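Local coordinates for protein UTP--glucose-1-phosphate uridylyltransferase (PDB 6IKX) that catalyses the transfer of uridylyl from UTP to alpha-D-glucose 1-phosphate, yielding UDP-glucose and diphosphate, and may help cells survive stationary phase, at residues A5-A10 / Y38-A43; D124-L129 / N141-M146. The protein carries 1 engineered substitution. All blocks are in the same frame, centred on the assembly; numbering follows the deposited sequence.

Contact 1: residues A5-A10 / Y38-A43. With SO4 (sulfate ion), chain G.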
ATOM      1  N   ALA A   5       5.633 -20.630  15.265  1.00 36.50           N
ATOM      2  CA  ALA A   5       6.481 -20.789  14.066  1.00 36.68           C
ATOM      3  C   ALA A   5       6.836 -19.401  13.547  1.00 33.68           C
ATOM      4  O   ALA A   5       5.929 -18.587  13.396  1.00 37.66           O
ATOM      5  CB  ALA A   5       5.795 -21.626  13.013  1.00 33.55           C
ATOM      6  N   VAL A   6       8.112 -19.190  13.260  1.00 35.27           N
ATOM      7  CA  VAL A   6       8.650 -17.964  12.614  1.00 40.82           C
ATOM      8  C   VAL A   6       8.753 -18.217  11.104  1.00 38.29           C
ATOM      9  O   VAL A   6       9.379 -19.223  10.748  1.00 38.90           O
ATOM     10  CB  VAL A   6       9.997 -17.597  13.251  1.00 44.88           C
ATOM     11  CG1 VAL A   6      10.688 -16.476  12.474  1.00 43.07           C
ATOM     12  CG2 VAL A   6       9.782 -17.232  14.719  1.00 41.73           C
ATOM     13  N   LEU A   7       8.017 -17.459  10.278  1.00 34.54           N
ATOM     14  CA  LEU A   7       8.150 -17.551   8.794  1.00 36.73           C
ATOM     15  C   LEU A   7       8.914 -16.320   8.366  1.00 34.60           C
ATOM     16  O   LEU A   7       8.377 -15.218   8.448  1.00 42.49           O
ATOM     17  CB  LEU A   7       6.819 -17.564   8.053  1.00 33.44           C
ATOM     18  CG  LEU A   7       5.760 -18.575   8.453  1.00 42.77           C
ATOM     19  CD1 LEU A   7       5.030 -19.104   7.226  1.00 41.66           C
ATOM     20  CD2 LEU A   7       6.315 -19.694   9.324  1.00 44.84           C
ATOM     21  N   PRO A   8      10.204 -16.421   8.021  1.00 37.07           N
ATOM     22  CA  PRO A   8      10.996 -15.232   7.707  1.00 42.96           C
ATOM     23  C   PRO A   8      10.700 -14.889   6.244  1.00 37.43           C
ATOM     24  O   PRO A   8      11.091 -15.662   5.447  1.00 42.95           O
ATOM     25  CB  PRO A   8      12.455 -15.669   7.926  1.00 39.17           C
ATOM     26  CG  PRO A   8      12.338 -17.052   8.521  1.00 43.37           C
ATOM     27  CD  PRO A   8      11.035 -17.622   7.977  1.00 41.72           C
ATOM     28  N   VAL A   9       9.957 -13.812   5.980  1.00 35.51           N
ATOM     29  CA  VAL A   9       9.394 -13.473   4.628  1.00 42.23           C
ATOM     30  C   VAL A   9       9.761 -12.017   4.250  1.00 38.22           C
ATOM     31  O   VAL A   9       8.986 -11.379   3.543  1.00 39.69           O
ATOM     32  CB  VAL A   9       7.861 -13.695   4.623  1.00 38.97           C
ATOM     33  CG1 VAL A   9       7.476 -15.147   4.874  1.00 40.58           C
ATOM     34  CG2 VAL A   9       7.169 -12.802   5.629  1.00 37.37           C
ATOM     35  N   ALA A  10      10.910 -11.498   4.683  1.00 39.55           N
ATOM     36  CA  ALA A  10      11.347 -10.103   4.416  1.00 40.25           C
ATOM     37  C   ALA A  10      12.301  -9.994   3.215  1.00 36.89           C
ATOM     38  O   ALA A  10      12.675  -8.855   2.922  1.00 43.27           O
ATOM     39  CB  ALA A  10      11.954  -9.481   5.647  1.00 37.31           C
ATOM     40  N   TYR A  38       0.511 -22.566   1.380  1.00 39.72           N
ATOM     41  CA  TYR A  38       0.878 -24.001   1.452  1.00 39.58           C
ATOM     42  C   TYR A  38       1.749 -24.236   2.691  1.00 41.82           C
ATOM     43  O   TYR A  38       1.693 -25.339   3.255  1.00 36.85           O
ATOM     44  CB  TYR A  38       1.635 -24.410   0.199  1.00 37.10           C
ATOM     45  CG  TYR A  38       0.811 -24.535  -1.054  1.00 41.97           C
ATOM     46  CD1 TYR A  38       0.652 -23.450  -1.901  1.00 38.85           C
ATOM     47  CD2 TYR A  38       0.294 -25.761  -1.445  1.00 38.10           C
ATOM     48  CE1 TYR A  38      -0.081 -23.555  -3.066  1.00 39.69           C
ATOM     49  CE2 TYR A  38      -0.423 -25.887  -2.624  1.00 42.69           C
ATOM     50  CZ  TYR A  38      -0.609 -24.779  -3.432  1.00 42.57           C
ATOM     51  OH  TYR A  38      -1.288 -24.889  -4.606  1.00 40.69           O
ATOM     52  N   VAL A  39       2.534 -23.214   3.056  1.00 42.14           N
ATOM     53  CA  VAL A  39       3.536 -23.220   4.157  1.00 41.39           C
ATOM     54  C   VAL A  39       2.771 -22.989   5.459  1.00 40.08           C
ATOM     55  O   VAL A  39       3.113 -23.621   6.501  1.00 38.90           O
ATOM     56  CB  VAL A  39       4.615 -22.146   3.929  1.00 39.04           C
ATOM     57  CG1 VAL A  39       5.662 -22.158   5.012  1.00 37.87           C
ATOM     58  CG2 VAL A  39       5.291 -22.318   2.587  1.00 45.84           C
ATOM     59  N   VAL A  40       1.752 -22.130   5.404  1.00 39.69           N
ATOM     60  CA  VAL A  40       0.921 -21.851   6.598  1.00 42.71           C
ATOM     61  C   VAL A  40       0.046 -23.086   6.826  1.00 45.55           C
ATOM     62  O   VAL A  40       0.030 -23.539   7.987  1.00 34.44           O
ATOM     63  CB  VAL A  40       0.132 -20.541   6.509  1.00 46.02           C
ATOM     64  CG1 VAL A  40      -0.926 -20.489   7.604  1.00 43.00           C
ATOM     65  CG2 VAL A  40       1.059 -19.317   6.597  1.00 41.66           C
ATOM     66  N   ARG A  41      -0.507 -23.697   5.756  1.00 47.94           N
ATOM     67  CA  ARG A  41      -1.332 -24.934   5.897  1.00 47.30           C
ATOM     68  C   ARG A  41      -0.456 -26.015   6.569  1.00 47.73           C
ATOM     69  O   ARG A  41      -0.908 -26.612   7.555  1.00 49.67           O
ATOM     70  CB  ARG A  41      -1.998 -25.321   4.565  1.00 52.61           C
ATOM     71  CG  ARG A  41      -3.066 -26.411   4.667  1.00 63.69           C
ATOM     72  CD  ARG A  41      -3.629 -26.974   3.361  1.00 72.54           C
ATOM     73  NE  ARG A  41      -4.196 -25.989   2.420  1.00 84.18           N
ATOM     74  CZ  ARG A  41      -3.830 -25.813   1.127  1.00 80.69           C
ATOM     75  NH1 ARG A  41      -2.881 -26.539   0.566  1.00 77.38           N
ATOM     76  NH2 ARG A  41      -4.428 -24.908   0.374  1.00 75.38           N
ATOM     77  N   GLU A  42       0.779 -26.224   6.104  1.00 50.93           N
ATOM     78  CA  GLU A  42       1.734 -27.233   6.650  1.00 54.02           C
ATOM     79  C   GLU A  42       1.940 -27.001   8.163  1.00 47.19           C
ATOM     80  O   GLU A  42       1.895 -27.976   8.925  1.00 52.08           O
ATOM     81  CB  GLU A  42       3.026 -27.181   5.814  1.00 51.61           C
ATOM     82  CG  GLU A  42       4.215 -28.009   6.328  1.00 45.84           C
ATOM     83  CD  GLU A  42       5.552 -27.691   5.642  1.00 51.82           C
ATOM     84  OE1 GLU A  42       6.612 -28.266   6.046  1.00 52.52           O
ATOM     85  OE2 GLU A  42       5.554 -26.878   4.674  1.00 57.24           O
ATOM     86  N   ALA A  43       2.173 -25.759   8.584  1.00 45.01           N
ATOM     87  CA  ALA A  43       2.419 -25.370   9.993  1.00 47.97           C
ATOM     88  C   ALA A  43       1.221 -25.743  10.878  1.00 49.80           C
ATOM     89  O   ALA A  43       1.388 -26.385  11.963  1.00 47.01           O
ATOM     90  CB  ALA A  43       2.663 -23.887  10.064  1.00 50.27           C
TER
HETATM   91  S   SO4 G 305      14.568 -13.129   5.015  1.00134.16           S
HETATM   92  O1  SO4 G 305      13.811 -13.312   3.794  1.00119.69           O
HETATM   93  O2  SO4 G 305      13.646 -12.863   6.098  1.00112.36           O
HETATM   94  O3  SO4 G 305      15.471 -12.015   4.877  1.00133.36           O
HETATM   95  O4  SO4 G 305      15.344 -14.313   5.293  1.00 97.80           O

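Contact 2: residues D124-L129 / N141-M146. With SO4 (sulfate ion), chain I.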
ATOM      1  N   ASP A 124       9.753 -22.648  22.882  1.00 53.08           N
ATOM      2  CA  ASP A 124      10.491 -23.421  21.856  1.00 49.00           C
ATOM      3  C   ASP A 124       9.669 -23.259  20.573  1.00 45.27           C
ATOM      4  O   ASP A 124       8.491 -22.970  20.692  1.00 43.80           O
ATOM      5  CB  ASP A 124      10.720 -24.854  22.359  1.00 53.57           C
ATOM      6  CG  ASP A 124      11.929 -25.004  23.287  1.00 62.36           C
ATOM      7  OD1 ASP A 124      12.391 -23.961  23.849  1.00 55.25           O
ATOM      8  OD2 ASP A 124      12.453 -26.154  23.410  1.00 66.94           O
ATOM      9  N   PHE A 125      10.258 -23.275  19.382  1.00 43.69           N
ATOM     10  CA  PHE A 125       9.514 -22.752  18.201  1.00 40.55           C
ATOM     11  C   PHE A 125      10.021 -23.343  16.897  1.00 36.31           C
ATOM     12  O   PHE A 125      11.118 -23.871  16.834  1.00 41.52           O
ATOM     13  CB  PHE A 125       9.562 -21.235  18.164  1.00 41.32           C
ATOM     14  CG  PHE A 125      10.943 -20.673  17.994  1.00 41.71           C
ATOM     15  CD1 PHE A 125      11.827 -20.631  19.053  1.00 43.37           C
ATOM     16  CD2 PHE A 125      11.359 -20.207  16.769  1.00 43.76           C
ATOM     17  CE1 PHE A 125      13.101 -20.102  18.889  1.00 48.26           C
ATOM     18  CE2 PHE A 125      12.625 -19.663  16.608  1.00 47.76           C
ATOM     19  CZ  PHE A 125      13.501 -19.616  17.664  1.00 46.21           C
ATOM     20  N   ALA A 126       9.181 -23.321  15.882  1.00 34.63           N
ATOM     21  CA  ALA A 126       9.575 -23.841  14.562  1.00 39.96           C
ATOM     22  C   ALA A 126       9.987 -22.646  13.675  1.00 40.50           C
ATOM     23  O   ALA A 126       9.578 -21.525  13.983  1.00 36.43           O
ATOM     24  CB  ALA A 126       8.452 -24.689  14.018  1.00 36.22           C
ATOM     25  N   VAL A 127      10.828 -22.876  12.661  1.00 45.05           N
ATOM     26  CA  VAL A 127      11.142 -21.902  11.571  1.00 40.52           C
ATOM     27  C   VAL A 127      10.768 -22.572  10.255  1.00 40.21           C
ATOM     28  O   VAL A 127      11.148 -23.739  10.065  1.00 42.01           O
ATOM     29  CB  VAL A 127      12.618 -21.475  11.573  1.00 42.93           C
ATOM     30  CG1 VAL A 127      12.938 -20.577  10.392  1.00 41.68           C
ATOM     31  CG2 VAL A 127      13.036 -20.826  12.893  1.00 39.66           C
ATOM     32  N   LEU A 128       9.915 -21.923   9.472  1.00 37.72           N
ATOM     33  CA  LEU A 128       9.507 -22.381   8.110  1.00 44.98           C
ATOM     34  C   LEU A 128      10.084 -21.347   7.144  1.00 37.86           C
ATOM     35  O   LEU A 128       9.682 -20.168   7.269  1.00 35.75           O
ATOM     36  CB  LEU A 128       7.978 -22.430   7.909  1.00 48.20           C
ATOM     37  CG  LEU A 128       7.089 -23.347   8.768  1.00 52.72           C
ATOM     38  CD1 LEU A 128       6.639 -24.589   7.990  1.00 54.25           C
ATOM     39  CD2 LEU A 128       7.714 -23.719  10.098  1.00 52.99           C
ATOM     40  N   LEU A 129      11.024 -21.735   6.295  1.00 39.97           N
ATOM     41  CA  LEU A 129      11.430 -20.896   5.133  1.00 45.96           C
ATOM     42  C   LEU A 129      10.373 -21.120   4.050  1.00 48.26           C
ATOM     43  O   LEU A 129      10.237 -22.201   3.498  1.00 43.71           O
ATOM     44  CB  LEU A 129      12.825 -21.272   4.636  1.00 47.29           C
ATOM     45  CG  LEU A 129      14.001 -21.070   5.597  1.00 51.15           C
ATOM     46  CD1 LEU A 129      15.252 -20.713   4.814  1.00 48.56           C
ATOM     47  CD2 LEU A 129      13.750 -20.004   6.643  1.00 52.96           C
ATOM     48  N   ASN A 141       2.478 -34.924   8.081  1.00 59.19           N
ATOM     49  CA  ASN A 141       3.523 -34.110   7.394  1.00 51.57           C
ATOM     50  C   ASN A 141       4.827 -34.236   8.194  1.00 48.25           C
ATOM     51  O   ASN A 141       4.762 -34.570   9.399  1.00 48.78           O
ATOM     52  CB  ASN A 141       3.024 -32.701   7.042  1.00 41.48           C
ATOM     53  CG  ASN A 141       2.908 -31.730   8.185  1.00 42.77           C
ATOM     54  OD1 ASN A 141       3.566 -31.873   9.215  1.00 42.63           O
ATOM     55  ND2 ASN A 141       2.100 -30.697   7.976  1.00 44.35           N
ATOM     56  N   ASP A 142       5.961 -34.104   7.503  1.00 49.11           N
ATOM     57  CA  ASP A 142       7.325 -34.081   8.093  1.00 48.98           C
ATOM     58  C   ASP A 142       7.426 -33.060   9.239  1.00 44.44           C
ATOM     59  O   ASP A 142       8.154 -33.329  10.188  1.00 43.61           O
ATOM     60  CB  ASP A 142       8.385 -33.771   7.040  1.00 51.10           C
ATOM     61  CG  ASP A 142       8.592 -34.872   6.015  1.00 56.42           C
ATOM     62  OD1 ASP A 142       8.836 -36.016   6.433  1.00 57.03           O
ATOM     63  OD2 ASP A 142       8.543 -34.561   4.795  1.00 59.73           O
ATOM     64  N   LEU A 143       6.789 -31.896   9.175  1.00 49.24           N
ATOM     65  CA  LEU A 143       6.993 -30.896  10.259  1.00 49.77           C
ATOM     66  C   LEU A 143       6.452 -31.461  11.576  1.00 54.19           C
ATOM     67  O   LEU A 143       7.042 -31.188  12.639  1.00 57.57           O
ATOM     68  CB  LEU A 143       6.314 -29.566   9.953  1.00 42.00           C
ATOM     69  CG  LEU A 143       6.495 -28.550  11.083  1.00 44.62           C
ATOM     70  CD1 LEU A 143       7.953 -28.173  11.255  1.00 40.14           C
ATOM     71  CD2 LEU A 143       5.661 -27.310  10.842  1.00 46.65           C
ATOM     72  N   SER A 144       5.335 -32.180  11.509  1.00 51.99           N
ATOM     73  CA  SER A 144       4.675 -32.783  12.690  1.00 51.96           C
ATOM     74  C   SER A 144       5.545 -33.932  13.209  1.00 51.80           C
ATOM     75  O   SER A 144       5.816 -33.978  14.425  1.00 51.02           O
ATOM     76  CB  SER A 144       3.284 -33.195  12.334  1.00 52.96           C
ATOM     77  OG  SER A 144       2.971 -34.447  12.894  1.00 61.63           O
ATOM     78  N   ARG A 145       5.995 -34.824  12.326  1.00 53.16           N
ATOM     79  CA  ARG A 145       6.940 -35.898  12.716  1.00 56.52           C
ATOM     80  C   ARG A 145       8.109 -35.271  13.463  1.00 55.46           C
ATOM     81  O   ARG A 145       8.452 -35.750  14.547  1.00 53.55           O
ATOM     82  CB  ARG A 145       7.518 -36.609  11.501  1.00 60.98           C
ATOM     83  CG  ARG A 145       6.657 -37.753  11.011  1.00 62.90           C
ATOM     84  CD  ARG A 145       7.016 -37.997   9.574  1.00 66.98           C
ATOM     85  NE  ARG A 145       5.793 -38.273   8.877  1.00 71.85           N
ATOM     86  CZ  ARG A 145       5.245 -39.463   8.790  1.00 71.45           C
ATOM     87  NH1 ARG A 145       5.838 -40.500   9.350  1.00 73.74           N
ATOM     88  NH2 ARG A 145       4.106 -39.612   8.142  1.00 83.30           N
ATOM     89  N   MET A 146       8.713 -34.255  12.848  1.00 55.34           N
ATOM     90  CA  MET A 146       9.944 -33.594  13.340  1.00 52.33           C
ATOM     91  C   MET A 146       9.688 -32.874  14.677  1.00 45.35           C
ATOM     92  O   MET A 146      10.576 -32.928  15.512  1.00 48.98           O
ATOM     93  CB  MET A 146      10.483 -32.628  12.282  1.00 51.13           C
ATOM     94  CG  MET A 146      11.699 -31.878  12.751  1.00 51.99           C
ATOM     95  SD  MET A 146      12.611 -31.131  11.400  1.00 51.00           S
ATOM     96  CE  MET A 146      12.102 -29.419  11.556  1.00 49.46           C
TER
HETATM   97  S   SO4 I 307       4.207 -44.168   8.099  1.00144.20           S
HETATM   98  O1  SO4 I 307       3.691 -43.103   8.919  1.00132.10           O
HETATM   99  O2  SO4 I 307       3.311 -45.289   8.173  1.00166.82           O
HETATM  100  O3  SO4 I 307       5.500 -44.562   8.590  1.00137.59           O
HETATM  101  O4  SO4 I 307       4.321 -43.731   6.726  1.00140.13           O

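Contact 1: residues A5-A10 / Y38-A43
L7 on strand 4-8 lies across from V39 on helix 35-44, their CA atoms 8.7 Å apart. No hydrogen bond joins the segments, so the helix lies on one face of the strand through side chains alone. Within the helix, E42 N and A43 N bond back to Y38 O and V39 O. The touch itself is made by a single branch: the CD1 methyl of L7 meets V39 CG1 at 3.8 Å and V40 CG2 at 4.0 Å, and so rests against two consecutive residues of the helix. The leucine and V39 slide past one another in opposite directions, whereas V40 crosses L7 at about a right angle. In V39 the touching CG1 is anti to the backbone N (chi1 -178°), while V40 offers the branch that lies beside its backbone N. Nearer the start of the strand the backbones come closer, but the two alanine methyls stay 4.9 Å apart (A5 CB to A43 CB), short of contact. Where the strand runs out, P8 and A10 belong to the site that binds UTP, and A10 also binds UDP-glucose. A sulfate ion, probably from the crystallisation liquor, sits there: A10 N gives its O2 a weak hydrogen bond of 3.4 Å, and P8 CB lies 3.6 Å from the same oxygen. The strand, the helix and strand 50-55, which runs parallel beside strand 4-8, form a beta-alpha-beta crossover of the GT-A nucleotidyltransferase fold. A43 rests on I51 of strand 50-55, V39 leans on L133 of strand 132-135, and F66 touches V40.

Contact 2: residues D124-L129 / N141-M146
L143 of helix 142-153 reaches L128 of strand 125-128 tip to tip, CD2 of the first meeting CD1 of the second at 4.1 Å. The other branch of L143, CD1, comes within 4.5 Å of A126 CB, so one fork bridges two residues on the same face of the strand. With CG anti to its backbone N (chi1 179°), L143 stretches out from the helix toward the sheet. These apolar touches carry the contact; no hydrogen bond crosses it.

Polar bonds instead fix the start of the helix. N141 is its N-cap: OD1 accepts from S144 N at 2.9 Å, with the donor almost in line with the side-chain C=O (175°). D142 is also tied down, OD1 by Q252 N and Y249 OH, OD2 by G253 N.

Of the charged groups, R145 gives NH1 to O1 of a sulfate, probably from the crystallisation liquor, in a weak bond of 3.4 Å at the guanidinium edge, while its NH2 bonds Q140 O.

The arrangement is one piece of the helix-on-sheet packing of the GT-A fold: helix 142-153, N-capped by N141, lies against strand 125-128, which is flanked by strands 4-8 and 209-212.

From the N terminus, strand 4-8 leads through the nucleotide-binding loop to helix 35-44, and contact 1 closes that first long excursion. Contact 2 opens only later and closes a shorter one, from strand 125-128 by way of strand 132-135 to helix 142-153; the two are in series, neither nested nor crossed. In space they adjoin, their centres about 10 Å apart. Strands 4-8 and 125-128 are parallel neighbours, with a probable hydrogen bond from V6 N to A126 O (2.8 Å), and L7 CD2 packs on L128 CB. The helices are joined too, N141 ND2 probably donating to E42 O (2.9 Å).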